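TodX (Pseudomonas putida, PDB 3BS0) forms an outer-membrane beta barrel of the FadL family that carries toluene, and probably other small aromatic hydrocarbons, across the outer membrane as a first step in their biodegradation. Local coordinates at residues A[200-205]-A[268-273]; A[162-167]-A[367-372]; A[255-258]-A[262-265]; A[184-189]-A[315-320]. One frame throughout, in Å; residues are numbered along the deposited sequence.

Contact 1 (A[200-205]-A[268-273]). With C8E ((hydroxyethyloxy)tri(ethyloxy)octane), chain D.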
loop_
_atom_site.group_PDB
_atom_site.type_symbol
_atom_site.label_atom_id
_atom_site.label_comp_id
_atom_site.label_asym_id
_atom_site.label_seq_id
_atom_site.Cartn_x
_atom_site.Cartn_y
_atom_site.Cartn_z
ATOM N N ALA A 200 8.805 -15.691 21.419
ATOM C CA ALA A 200 9.889 -14.853 20.949
ATOM C C ALA A 200 9.233 -13.599 20.414
ATOM O O ALA A 200 8.159 -13.643 19.821
ATOM C CB ALA A 200 10.670 -15.549 19.848
ATOM N N HIS A 201 9.865 -12.464 20.628
ATOM C CA HIS A 201 9.267 -11.243 20.149
ATOM C C HIS A 201 10.199 -10.480 19.233
ATOM O O HIS A 201 11.401 -10.340 19.498
ATOM C CB HIS A 201 8.869 -10.351 21.315
ATOM C CG HIS A 201 8.313 -9.034 20.885
ATOM N ND1 HIS A 201 7.019 -8.884 20.436
ATOM C CD2 HIS A 201 8.872 -7.801 20.850
ATOM C CE1 HIS A 201 6.800 -7.612 20.153
ATOM N NE2 HIS A 201 7.907 -6.935 20.395
ATOM N N PHE A 202 9.627 -9.999 18.142
ATOM C CA PHE A 202 10.380 -9.214 17.208
ATOM C C PHE A 202 9.938 -7.769 17.278
ATOM O O PHE A 202 8.759 -7.483 17.250
ATOM C CB PHE A 202 10.200 -9.759 15.804
ATOM C CG PHE A 202 11.289 -10.681 15.401
ATOM C CD1 PHE A 202 11.094 -12.052 15.396
ATOM C CD2 PHE A 202 12.530 -10.178 15.080
ATOM C CE1 PHE A 202 12.125 -12.917 15.072
ATOM C CE2 PHE A 202 13.570 -11.028 14.757
ATOM C CZ PHE A 202 13.368 -12.403 14.753
ATOM N N SER A 203 10.890 -6.859 17.390
ATOM C CA SER A 203 10.557 -5.455 17.462
ATOM C C SER A 203 11.386 -4.591 16.514
ATOM O O SER A 203 12.618 -4.672 16.468
ATOM C CB SER A 203 10.718 -4.964 18.898
ATOM O OG SER A 203 10.581 -3.560 18.960
ATOM N N LEU A 204 10.683 -3.787 15.732
ATOM C CA LEU A 204 11.290 -2.864 14.784
ATOM C C LEU A 204 10.578 -1.557 15.103
ATOM O O LEU A 204 9.595 -1.195 14.474
ATOM C CB LEU A 204 11.012 -3.320 13.357
ATOM C CG LEU A 204 11.880 -4.483 12.869
ATOM C CD1 LEU A 204 11.730 -5.734 13.732
ATOM C CD2 LEU A 204 11.473 -4.776 11.441
ATOM N N SER A 205 11.095 -0.867 16.108
ATOM C CA SER A 205 10.504 0.358 16.619
ATOM C C SER A 205 11.192 1.670 16.314
ATOM O O SER A 205 10.645 2.724 16.612
ATOM C CB SER A 205 10.441 0.271 18.132
ATOM O OG SER A 205 11.732 0.553 18.658
ATOM N N GLY A 268 20.302 -5.970 17.358
ATOM C CA GLY A 268 21.133 -6.351 16.243
ATOM C C GLY A 268 20.590 -5.755 14.969
ATOM O O GLY A 268 19.774 -4.834 14.988
ATOM N N ASP A 269 21.061 -6.289 13.855
ATOM C CA ASP A 269 20.634 -5.847 12.547
ATOM C C ASP A 269 19.572 -6.812 12.009
ATOM O O ASP A 269 19.561 -7.995 12.361
ATOM C CB ASP A 269 21.832 -5.826 11.594
ATOM C CG ASP A 269 21.451 -5.383 10.201
ATOM O OD1 ASP A 269 21.241 -4.162 10.002
ATOM O OD2 ASP A 269 21.343 -6.255 9.309
ATOM N N ILE A 270 18.677 -6.298 11.172
ATOM C CA ILE A 270 17.647 -7.126 10.578
ATOM C C ILE A 270 17.460 -6.674 9.162
ATOM O O ILE A 270 17.492 -5.477 8.868
ATOM C CB ILE A 270 16.290 -7.036 11.322
ATOM C CG1 ILE A 270 15.410 -8.223 10.930
ATOM C CG2 ILE A 270 15.563 -5.743 10.981
ATOM C CD1 ILE A 270 14.185 -8.408 11.823
ATOM N N ARG A 271 17.299 -7.647 8.279
ATOM C CA ARG A 271 17.096 -7.392 6.874
ATOM C C ARG A 271 15.919 -8.214 6.426
ATOM O O ARG A 271 15.832 -9.409 6.711
ATOM C CB ARG A 271 18.316 -7.810 6.045
ATOM C CG ARG A 271 19.551 -6.983 6.251
ATOM C CD ARG A 271 20.698 -7.566 5.459
ATOM N NE ARG A 271 21.441 -8.582 6.208
ATOM C CZ ARG A 271 22.141 -9.559 5.639
ATOM N NH1 ARG A 271 22.194 -9.661 4.313
ATOM N NH2 ARG A 271 22.791 -10.430 6.393
ATOM N N VAL A 272 15.006 -7.552 5.736
ATOM C CA VAL A 272 13.842 -8.199 5.188
ATOM C C VAL A 272 14.215 -8.239 3.719
ATOM O O VAL A 272 14.058 -7.263 2.998
ATOM C CB VAL A 272 12.584 -7.355 5.440
ATOM C CG1 VAL A 272 11.378 -8.009 4.812
ATOM C CG2 VAL A 272 12.356 -7.220 6.936
ATOM N N LYS A 273 14.748 -9.376 3.290
ATOM C CA LYS A 273 15.196 -9.555 1.910
ATOM C C LYS A 273 14.110 -9.774 0.866
ATOM O O LYS A 273 12.920 -9.832 1.164
ATOM C CB LYS A 273 16.189 -10.717 1.824
ATOM C CG LYS A 273 17.526 -10.461 2.481
ATOM C CD LYS A 273 18.365 -11.717 2.430
ATOM C CE LYS A 273 19.847 -11.430 2.570
ATOM N NZ LYS A 273 20.643 -12.679 2.396
HETATM C C1 C8E D . 5.738 -4.617 0.176
HETATM C C2 C8E D . 5.487 -5.008 1.565
HETATM C C3 C8E D . 6.545 -5.761 2.241
HETATM C C4 C8E D . 6.235 -5.655 3.623
HETATM C C5 C8E D . 6.804 -6.739 4.346
HETATM C C6 C8E D . 6.433 -6.595 5.730
HETATM C C7 C8E D . 6.444 -8.072 6.011
HETATM C C8 C8E D . 7.775 -8.684 6.080
HETATM O O9 C8E D . 8.215 -9.581 7.070
HETATM C C10 C8E D . 8.197 -9.006 8.435
HETATM C C11 C8E D . 8.775 -10.156 9.315
HETATM O O12 C8E D . 10.278 -10.046 9.635
HETATM C C13 C8E D . 10.419 -10.010 11.090
HETATM C C14 C8E D . 10.077 -11.282 11.958
HETATM O O15 C8E D . 10.464 -12.700 11.729
HETATM C C16 C8E D . 9.445 -13.352 10.856
HETATM C C17 C8E D . 8.235 -13.963 11.603
HETATM O O18 C8E D . 7.722 -15.295 11.511
HETATM C C19 C8E D . 6.742 -15.398 10.432
HETATM C C20 C8E D . 5.218 -15.763 10.535
HETATM O O21 C8E D . 4.837 -17.085 10.167
#

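Contact 2 (A[162-167]-A[367-372]). With C8E ((hydroxyethyloxy)tri(ethyloxy)octane), chain D.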
loop_
_atom_site.group_PDB
_atom_site.type_symbol
_atom_site.label_atom_id
_atom_site.label_comp_id
_atom_site.label_asym_id
_atom_site.label_seq_id
_atom_site.Cartn_x
_atom_site.Cartn_y
_atom_site.Cartn_z
ATOM N N LEU A 162 9.513 0.262 7.583
ATOM C CA LEU A 162 8.736 -0.811 8.184
ATOM C C LEU A 162 8.847 -0.854 9.686
ATOM O O LEU A 162 9.926 -1.067 10.215
ATOM C CB LEU A 162 9.147 -2.192 7.670
ATOM C CG LEU A 162 8.470 -3.248 8.561
ATOM C CD1 LEU A 162 6.964 -3.080 8.418
ATOM C CD2 LEU A 162 8.882 -4.689 8.226
ATOM N N ASN A 163 7.722 -0.650 10.364
ATOM C CA ASN A 163 7.661 -0.747 11.815
ATOM C C ASN A 163 6.961 -2.066 12.122
ATOM O O ASN A 163 5.944 -2.408 11.516
ATOM C CB ASN A 163 6.893 0.427 12.421
ATOM C CG ASN A 163 7.702 1.702 12.405
ATOM O OD1 ASN A 163 8.734 1.797 13.060
ATOM N ND2 ASN A 163 7.245 2.690 11.645
ATOM N N LEU A 164 7.531 -2.815 13.055
ATOM C CA LEU A 164 6.996 -4.103 13.423
ATOM C C LEU A 164 7.136 -4.353 14.919
ATOM O O LEU A 164 8.117 -3.969 15.546
ATOM C CB LEU A 164 7.756 -5.192 12.669
ATOM C CG LEU A 164 7.044 -6.397 12.072
ATOM C CD1 LEU A 164 8.065 -7.505 11.861
ATOM C CD2 LEU A 164 5.950 -6.863 12.990
ATOM N N GLU A 165 6.138 -5.020 15.471
ATOM C CA GLU A 165 6.092 -5.405 16.867
ATOM C C GLU A 165 5.362 -6.746 16.668
ATOM O O GLU A 165 4.202 -6.759 16.251
ATOM C CB GLU A 165 5.251 -4.382 17.643
ATOM C CG GLU A 165 5.809 -3.927 19.013
ATOM C CD GLU A 165 7.283 -3.484 18.988
ATOM O OE1 GLU A 165 7.662 -2.627 18.143
ATOM O OE2 GLU A 165 8.056 -3.994 19.843
ATOM N N LEU A 166 6.051 -7.865 16.914
ATOM C CA LEU A 166 5.467 -9.188 16.708
ATOM C C LEU A 166 5.879 -10.340 17.655
ATOM O O LEU A 166 7.025 -10.754 17.699
ATOM C CB LEU A 166 5.748 -9.618 15.278
ATOM C CG LEU A 166 5.365 -11.024 14.815
ATOM C CD1 LEU A 166 3.865 -11.152 14.770
ATOM C CD2 LEU A 166 5.957 -11.268 13.425
ATOM N N LEU A 167 4.914 -10.877 18.380
ATOM C CA LEU A 167 5.162 -11.974 19.279
ATOM C C LEU A 167 4.750 -13.279 18.616
ATOM O O LEU A 167 3.707 -13.370 17.983
ATOM C CB LEU A 167 4.384 -11.784 20.577
ATOM C CG LEU A 167 4.696 -12.739 21.741
ATOM C CD1 LEU A 167 4.173 -12.147 23.070
ATOM C CD2 LEU A 167 4.064 -14.109 21.491
ATOM N N LEU A 367 -1.752 -14.503 9.944
ATOM C CA LEU A 367 -0.822 -13.524 10.549
ATOM C C LEU A 367 -1.439 -12.131 10.772
ATOM O O LEU A 367 -1.234 -11.212 10.002
ATOM C CB LEU A 367 0.447 -13.412 9.687
ATOM C CG LEU A 367 1.708 -12.782 10.282
ATOM C CD1 LEU A 367 2.895 -13.065 9.387
ATOM C CD2 LEU A 367 1.519 -11.290 10.441
ATOM N N PRO A 368 -2.179 -11.958 11.868
ATOM C CA PRO A 368 -2.850 -10.711 12.242
ATOM C C PRO A 368 -2.151 -9.357 12.087
ATOM O O PRO A 368 -2.812 -8.313 12.035
ATOM C CB PRO A 368 -3.277 -10.975 13.686
ATOM C CG PRO A 368 -2.389 -12.075 14.141
ATOM C CD PRO A 368 -2.322 -12.948 12.944
ATOM N N VAL A 369 -0.829 -9.343 12.017
ATOM C CA VAL A 369 -0.124 -8.067 11.891
ATOM C C VAL A 369 0.102 -7.665 10.434
ATOM O O VAL A 369 0.299 -6.494 10.143
ATOM C CB VAL A 369 1.189 -8.105 12.718
ATOM C CG1 VAL A 369 2.242 -7.225 12.133
ATOM C CG2 VAL A 369 0.891 -7.661 14.102
ATOM N N ILE A 370 0.072 -8.640 9.524
ATOM C CA ILE A 370 0.204 -8.358 8.098
ATOM C C ILE A 370 -1.035 -8.912 7.430
ATOM O O ILE A 370 -1.042 -10.054 6.975
ATOM C CB ILE A 370 1.427 -9.034 7.430
ATOM C CG1 ILE A 370 2.735 -8.377 7.889
ATOM C CG2 ILE A 370 1.312 -8.890 5.898
ATOM C CD1 ILE A 370 3.140 -8.697 9.308
ATOM N N PRO A 371 -2.109 -8.113 7.366
ATOM C CA PRO A 371 -3.356 -8.566 6.740
ATOM C C PRO A 371 -3.248 -8.634 5.207
ATOM O O PRO A 371 -2.556 -7.822 4.593
ATOM C CB PRO A 371 -4.377 -7.516 7.195
ATOM C CG PRO A 371 -3.690 -6.776 8.346
ATOM C CD PRO A 371 -2.264 -6.752 7.905
ATOM N N ALA A 372 -3.931 -9.602 4.599
ATOM C CA ALA A 372 -3.918 -9.750 3.141
ATOM C C ALA A 372 -4.767 -8.615 2.574
ATOM O O ALA A 372 -5.643 -8.108 3.276
ATOM C CB ALA A 372 -4.515 -11.096 2.747
HETATM C C1 C8E D . 5.738 -4.617 0.176
HETATM C C2 C8E D . 5.487 -5.008 1.565
HETATM C C3 C8E D . 6.545 -5.761 2.241
HETATM C C4 C8E D . 6.235 -5.655 3.623
HETATM C C5 C8E D . 6.804 -6.739 4.346
HETATM C C6 C8E D . 6.433 -6.595 5.730
HETATM C C7 C8E D . 6.444 -8.072 6.011
HETATM C C8 C8E D . 7.775 -8.684 6.080
HETATM O O9 C8E D . 8.215 -9.581 7.070
HETATM C C10 C8E D . 8.197 -9.006 8.435
HETATM C C11 C8E D . 8.775 -10.156 9.315
HETATM O O12 C8E D . 10.278 -10.046 9.635
HETATM C C13 C8E D . 10.419 -10.010 11.090
HETATM C C14 C8E D . 10.077 -11.282 11.958
HETATM O O15 C8E D . 10.464 -12.700 11.729
HETATM C C16 C8E D . 9.445 -13.352 10.856
HETATM C C17 C8E D . 8.235 -13.963 11.603
HETATM O O18 C8E D . 7.722 -15.295 11.511
HETATM C C19 C8E D . 6.742 -15.398 10.432
HETATM C C20 C8E D . 5.218 -15.763 10.535
HETATM O O21 C8E D . 4.837 -17.085 10.167
#

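Contact 3 (A[255-258]-A[262-265])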
loop_
_atom_site.group_PDB
_atom_site.type_symbol
_atom_site.label_atom_id
_atom_site.label_comp_id
_atom_site.label_asym_id
_atom_site.label_seq_id
_atom_site.Cartn_x
_atom_site.Cartn_y
_atom_site.Cartn_z
ATOM N N SER A 255 13.712 -10.643 21.132
ATOM C CA SER A 255 13.565 -10.885 22.548
ATOM C C SER A 255 12.856 -12.202 22.842
ATOM O O SER A 255 11.741 -12.440 22.420
ATOM C CB SER A 255 12.834 -9.708 23.181
ATOM O OG SER A 255 11.687 -10.164 23.841
ATOM N N ALA A 256 13.548 -13.059 23.567
ATOM C CA ALA A 256 13.066 -14.369 23.928
ATOM C C ALA A 256 12.324 -14.263 25.236
ATOM O O ALA A 256 12.701 -13.475 26.101
ATOM C CB ALA A 256 14.254 -15.331 24.067
ATOM N N ILE A 257 11.265 -15.057 25.376
ATOM C CA ILE A 257 10.491 -15.060 26.605
ATOM C C ILE A 257 10.293 -16.487 27.130
ATOM O O ILE A 257 9.885 -17.397 26.395
ATOM C CB ILE A 257 9.155 -14.368 26.369
ATOM C CG1 ILE A 257 9.420 -12.968 25.784
ATOM C CG2 ILE A 257 8.371 -14.274 27.689
ATOM C CD1 ILE A 257 8.618 -12.662 24.528
ATOM N N SER A 258 10.606 -16.688 28.403
ATOM C CA SER A 258 10.485 -18.013 29.014
ATOM C C SER A 258 9.062 -18.352 29.417
ATOM O O SER A 258 8.143 -17.544 29.263
ATOM C CB SER A 258 11.372 -18.113 30.252
ATOM O OG SER A 258 10.923 -17.222 31.253
ATOM N N ALA A 262 10.058 -14.493 31.795
ATOM C CA ALA A 262 11.394 -13.909 31.771
ATOM C C ALA A 262 11.671 -13.413 30.362
ATOM O O ALA A 262 11.285 -14.056 29.385
ATOM C CB ALA A 262 12.419 -14.931 32.154
ATOM N N VAL A 263 12.328 -12.264 30.255
ATOM C CA VAL A 263 12.637 -11.691 28.950
ATOM C C VAL A 263 14.149 -11.620 28.726
ATOM O O VAL A 263 14.906 -11.268 29.623
ATOM C CB VAL A 263 12.019 -10.287 28.827
ATOM C CG1 VAL A 263 12.346 -9.684 27.480
ATOM C CG2 VAL A 263 10.505 -10.374 29.028
ATOM N N LEU A 264 14.585 -11.965 27.523
ATOM C CA LEU A 264 16.006 -11.947 27.188
ATOM C C LEU A 264 16.166 -11.295 25.819
ATOM O O LEU A 264 16.329 -11.983 24.807
ATOM C CB LEU A 264 16.556 -13.383 27.169
ATOM C CG LEU A 264 18.068 -13.640 27.167
ATOM C CD1 LEU A 264 18.314 -15.157 27.033
ATOM C CD2 LEU A 264 18.750 -12.886 26.035
ATOM N N PRO A 265 16.127 -9.951 25.782
ATOM C CA PRO A 265 16.254 -9.078 24.605
ATOM C C PRO A 265 17.627 -9.117 23.960
ATOM O O PRO A 265 18.620 -9.437 24.604
ATOM C CB PRO A 265 15.972 -7.700 25.174
ATOM C CG PRO A 265 16.637 -7.787 26.522
ATOM C CD PRO A 265 16.108 -9.138 27.013
#

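Contact 4 (A[184-189]-A[315-320])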
loop_
_atom_site.group_PDB
_atom_site.type_symbol
_atom_site.label_atom_id
_atom_site.label_comp_id
_atom_site.label_asym_id
_atom_site.label_seq_id
_atom_site.Cartn_x
_atom_site.Cartn_y
_atom_site.Cartn_z
ATOM N N GLY A 184 19.730 -20.449 12.393
ATOM C CA GLY A 184 20.668 -19.541 13.002
ATOM C C GLY A 184 21.241 -20.106 14.275
ATOM O O GLY A 184 20.647 -20.992 14.899
ATOM N N GLY A 185 22.406 -19.591 14.653
ATOM C CA GLY A 185 23.052 -20.033 15.867
ATOM C C GLY A 185 22.254 -19.671 17.106
ATOM O O GLY A 185 22.484 -20.231 18.178
ATOM N N LEU A 186 21.312 -18.742 16.980
ATOM C CA LEU A 186 20.519 -18.357 18.150
ATOM C C LEU A 186 19.483 -19.412 18.459
ATOM O O LEU A 186 18.899 -19.421 19.542
ATOM C CB LEU A 186 19.840 -17.000 17.950
ATOM C CG LEU A 186 20.645 -15.778 18.406
ATOM C CD1 LEU A 186 19.819 -14.503 18.240
ATOM C CD2 LEU A 186 21.060 -15.971 19.869
ATOM N N VAL A 187 19.260 -20.312 17.510
ATOM C CA VAL A 187 18.289 -21.367 17.732
ATOM C C VAL A 187 18.742 -22.205 18.919
ATOM O O VAL A 187 18.046 -22.248 19.931
ATOM C CB VAL A 187 18.121 -22.274 16.493
ATOM C CG1 VAL A 187 17.255 -23.479 16.837
ATOM C CG2 VAL A 187 17.521 -21.486 15.358
ATOM N N PRO A 188 19.923 -22.859 18.830
ATOM C CA PRO A 188 20.405 -23.680 19.941
ATOM C C PRO A 188 20.728 -22.958 21.234
ATOM O O PRO A 188 20.863 -23.593 22.260
ATOM C CB PRO A 188 21.631 -24.371 19.358
ATOM C CG PRO A 188 22.127 -23.394 18.374
ATOM C CD PRO A 188 20.875 -22.926 17.704
ATOM N N SER A 189 20.881 -21.648 21.222
ATOM C CA SER A 189 21.178 -20.991 22.491
ATOM C C SER A 189 19.932 -20.479 23.215
ATOM O O SER A 189 19.879 -20.499 24.444
ATOM C CB SER A 189 22.180 -19.849 22.284
ATOM O OG SER A 189 21.899 -19.151 21.092
ATOM N N PHE A 315 18.221 -11.696 10.961
ATOM C CA PHE A 315 18.535 -10.893 12.131
ATOM C C PHE A 315 19.890 -11.369 12.640
ATOM O O PHE A 315 20.146 -12.575 12.757
ATOM C CB PHE A 315 17.492 -11.067 13.224
ATOM C CG PHE A 315 17.919 -10.505 14.562
ATOM C CD1 PHE A 315 17.734 -9.159 14.861
ATOM C CD2 PHE A 315 18.508 -11.328 15.511
ATOM C CE1 PHE A 315 18.123 -8.651 16.089
ATOM C CE2 PHE A 315 18.905 -10.833 16.742
ATOM C CZ PHE A 315 18.713 -9.490 17.036
ATOM N N ILE A 316 20.757 -10.427 12.964
ATOM C CA ILE A 316 22.072 -10.810 13.402
ATOM C C ILE A 316 22.618 -9.916 14.500
ATOM O O ILE A 316 22.513 -8.704 14.442
ATOM C CB ILE A 316 23.003 -10.836 12.173
ATOM C CG1 ILE A 316 24.291 -11.580 12.493
ATOM C CG2 ILE A 316 23.271 -9.419 11.683
ATOM C CD1 ILE A 316 25.040 -11.912 11.226
ATOM N N SER A 317 23.181 -10.549 15.518
ATOM C CA SER A 317 23.756 -9.849 16.651
ATOM C C SER A 317 25.150 -10.401 16.976
ATOM O O SER A 317 25.643 -11.328 16.317
ATOM C CB SER A 317 22.851 -10.009 17.869
ATOM O OG SER A 317 22.724 -11.378 18.218
ATOM N N GLN A 318 25.770 -9.823 18.001
ATOM C CA GLN A 318 27.096 -10.227 18.438
ATOM C C GLN A 318 27.051 -11.637 19.020
ATOM O O GLN A 318 28.040 -12.370 18.983
ATOM C CB GLN A 318 27.611 -9.238 19.483
ATOM C CG GLN A 318 29.084 -8.846 19.311
ATOM C CD GLN A 318 29.475 -8.644 17.855
ATOM O OE1 GLN A 318 29.884 -9.592 17.176
ATOM N NE2 GLN A 318 29.341 -7.414 17.364
ATOM N N LEU A 319 25.888 -12.011 19.545
ATOM C CA LEU A 319 25.693 -13.328 20.137
ATOM C C LEU A 319 25.231 -14.364 19.133
ATOM O O LEU A 319 25.218 -15.558 19.431
ATOM C CB LEU A 319 24.670 -13.245 21.259
ATOM C CG LEU A 319 25.240 -12.735 22.569
ATOM C CD1 LEU A 319 24.128 -12.651 23.606
ATOM C CD2 LEU A 319 26.352 -13.686 23.016
ATOM N N GLY A 320 24.837 -13.905 17.954
ATOM C CA GLY A 320 24.370 -14.817 16.930
ATOM C C GLY A 320 23.171 -14.218 16.235
ATOM O O GLY A 320 22.788 -13.082 16.524
#

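Contact 1 (A[200-205]-A[268-273])
In the detergent-filled pocket of this FadL-type outer-membrane barrel, Phe202 and Leu204 of strand 199-204 face Ile270 of strand 263-272. The two strands are not bonded to each other here; each pairs with strand 244-257, and the Leu204 and Ile270 CA atoms stay 8.7 Å apart. The gap is bridged by apolar side chains alone, without a hydrogen bond between the segments. Ile270 supplies the reach: CG1 lies anti to the backbone N (chi1 -163°) and chi2 is also extended (167°), which carries CD1 out toward the other strand. That methyl approaches the Phe202 ring obliquely, 4.0 Å from its CE2. It also meets Leu204 CD1 at 4.1 Å, the two side chains running roughly perpendicular, and Val214 of strand 214-228 touches both Leu204 and Ile270. One face of the Phe202 ring is spent on the bound tetraoxyethylene octyl ether, whose C14 sits 3.6 Å above the ring plane, shifted toward the rim on the CG and CD1 side. Shortening Phe202 to an alanine is likely to leave Ile270 CD1 without its aromatic neighbour and to take away the ring face on which the detergent's ether chain rests. Further along strand 263-272 the same ligand is met by Val272, CG1 lying 3.9 Å from its C8.

Contact 2 (A[162-167]-A[367-372])
Val369 lays its two methyls across the Leu164 side chain and the adjoining backbone, where the loop between strands 348-356 and 376-385 of this FadL-type barrel packs on strand 151-169. CG1 stands anti to the Val369 backbone N (chi1 151°) and reaches Leu164 CD2 at 3.8 Å, the two side chains meeting at a slant. CG2 rests against the main chain instead, 4.0 Å from Glu165 O. The loop presents Val369 from a type I beta turn spanning Leu367 to Ile370, closed by Ile370 N giving its hydrogen to Leu367 O at 2.9 Å. Outside the two segments, Tyr109 OH bonds to Pro368 O, and Thr107 of strand 93-108 packs on Val369. Leu164 works in two directions: while CD2 meets the loop, CD1 touches C13 of the bound detergent at 3.5 Å. Leu162 and Leu166, each two residues along the strand from Leu164, add a methyl apiece to the same wall, and Leu162 CD2 lies 4.0 Å from the ligand's C6. Glu165, between these leucines, turns its carboxylate away from the loop, and its OE2 is gripped by hydrogen bonds to Ser203 OG and His201 NE2 of the neighbouring strand. The arrangement thus has strand and loop joined by apolar contacts, with no hydrogen bond between them, and both lining one hydrophobic ligand pocket. From the loop, Leu367 is extended enough for its CD1 to come within 3.7 Å of C20, near the hydroxyl end of the detergent.

Contact 3 (A[255-258]-A[262-265])
A chi1 of -54° sets CG1 of Ile257 beside its own backbone N, and the chi1 of 180° in Val263 leaves CG2 in the corresponding place, bringing the two carbons to 4.3 Å on one face of a beta hairpin. The hairpin joins strands 244-257 and 263-272 near one end of the elongated barrel. Ile257 and Val263 form a non-hydrogen-bonded antiparallel pair, as do Ser255 and Pro265; the proline's lack of an N-H therefore costs this pairing nothing. Phe126 from a loop packs on Ser255, Ile257 and Val263. Between these pairs, Ala256 and Leu264 exchange both backbone bonds. Leu264 N gives to Ala256 O at 2.8 Å, in the carbonyl plane, whereas the return bond from Ala256 N to Leu264 O, 3.2 Å long, is straight at the hydrogen (171°) but comes from above the carbonyl plane. On the other face of the hairpin, away from Ile257 and Val263, the CB atoms of Ala256 and Leu264 are 4.3 Å apart, and Phe193 of helix 186-194 touches both residues. Toward the turn, Ser258 N bonds to Ala262 O at 2.9 Å. Ala256 O has a second neighbour besides Leu264 N, a CA-H...O contact from Val263 CA at 3.4 Å.

Contact 4 (A[184-189]-A[315-320])
The CA atoms of Leu186 and Gly320 come within 5.4 Å of each other, where helix 186-194 is laid against the tight beta hairpin that turns strand 314-317 into strand 320-324. Gln318 and Leu319 make the bend, and Ser317 N closes it by bonding to Gly320 O at 2.8 Å. Gly320 has a positive phi (139°), at which a CB would run into the preceding carbonyl oxygen; it would also press on Leu186 CG. The bare backbone lets Leu186 lie directly over it, CG 3.7 Å from Gly320 C. Leu186 is the side chain that carries the contact. Its chi2 of -176° points CD1 straight on from CA, past Gly320 O, to the edge of the Phe315 ring, where it lies near the ring plane 4.1 Å from CE2. The other branch, CD2, has Leu319 O as a neighbour at 4.2 Å. Leu254 and Leu266 of strands 244-257 and 263-272, and Ile322 of the hairpin's own strand 320-324, touch both Leu186 and Phe315, making a small apolar cluster near one end of the FadL-type barrel. With an alanine here in place of Leu186, a gap is likely to open over Gly320, and the Phe315 ring edge would probably lose its methyl partner. No hydrogen bond links the two segments, although Leu186 is tied by its backbone to Gly321 just beyond. On the helix side, Val187 N bonds to Gly184 O at 3.0 Å, and Ser189 OG donates back one turn to Gly185 O at 3.2 Å.

All four contacts lie on the same side of the chain's centre, contacts 3 and 4 farthest out and contact 2 nearest the middle. Contacts 1 and 3 share strand 263-272, which pairs on one side with strand 244-257 and on the other with strand 314-317 of contact 4. Strand 199-204 of contact 1 lies beside strand 151-169 of contact 2, and the centres of these two contacts are about 12 Å apart. Both touch the same detergent molecule and help to line its pocket. Contacts 2 and 4 are the most distant, with centres about 22 Å apart. Along the chain they nest: 3 inside 1, 1 inside 4, 4 inside 2, so segments far apart in sequence meet here, those of contacts 1 and 2 around the detergent.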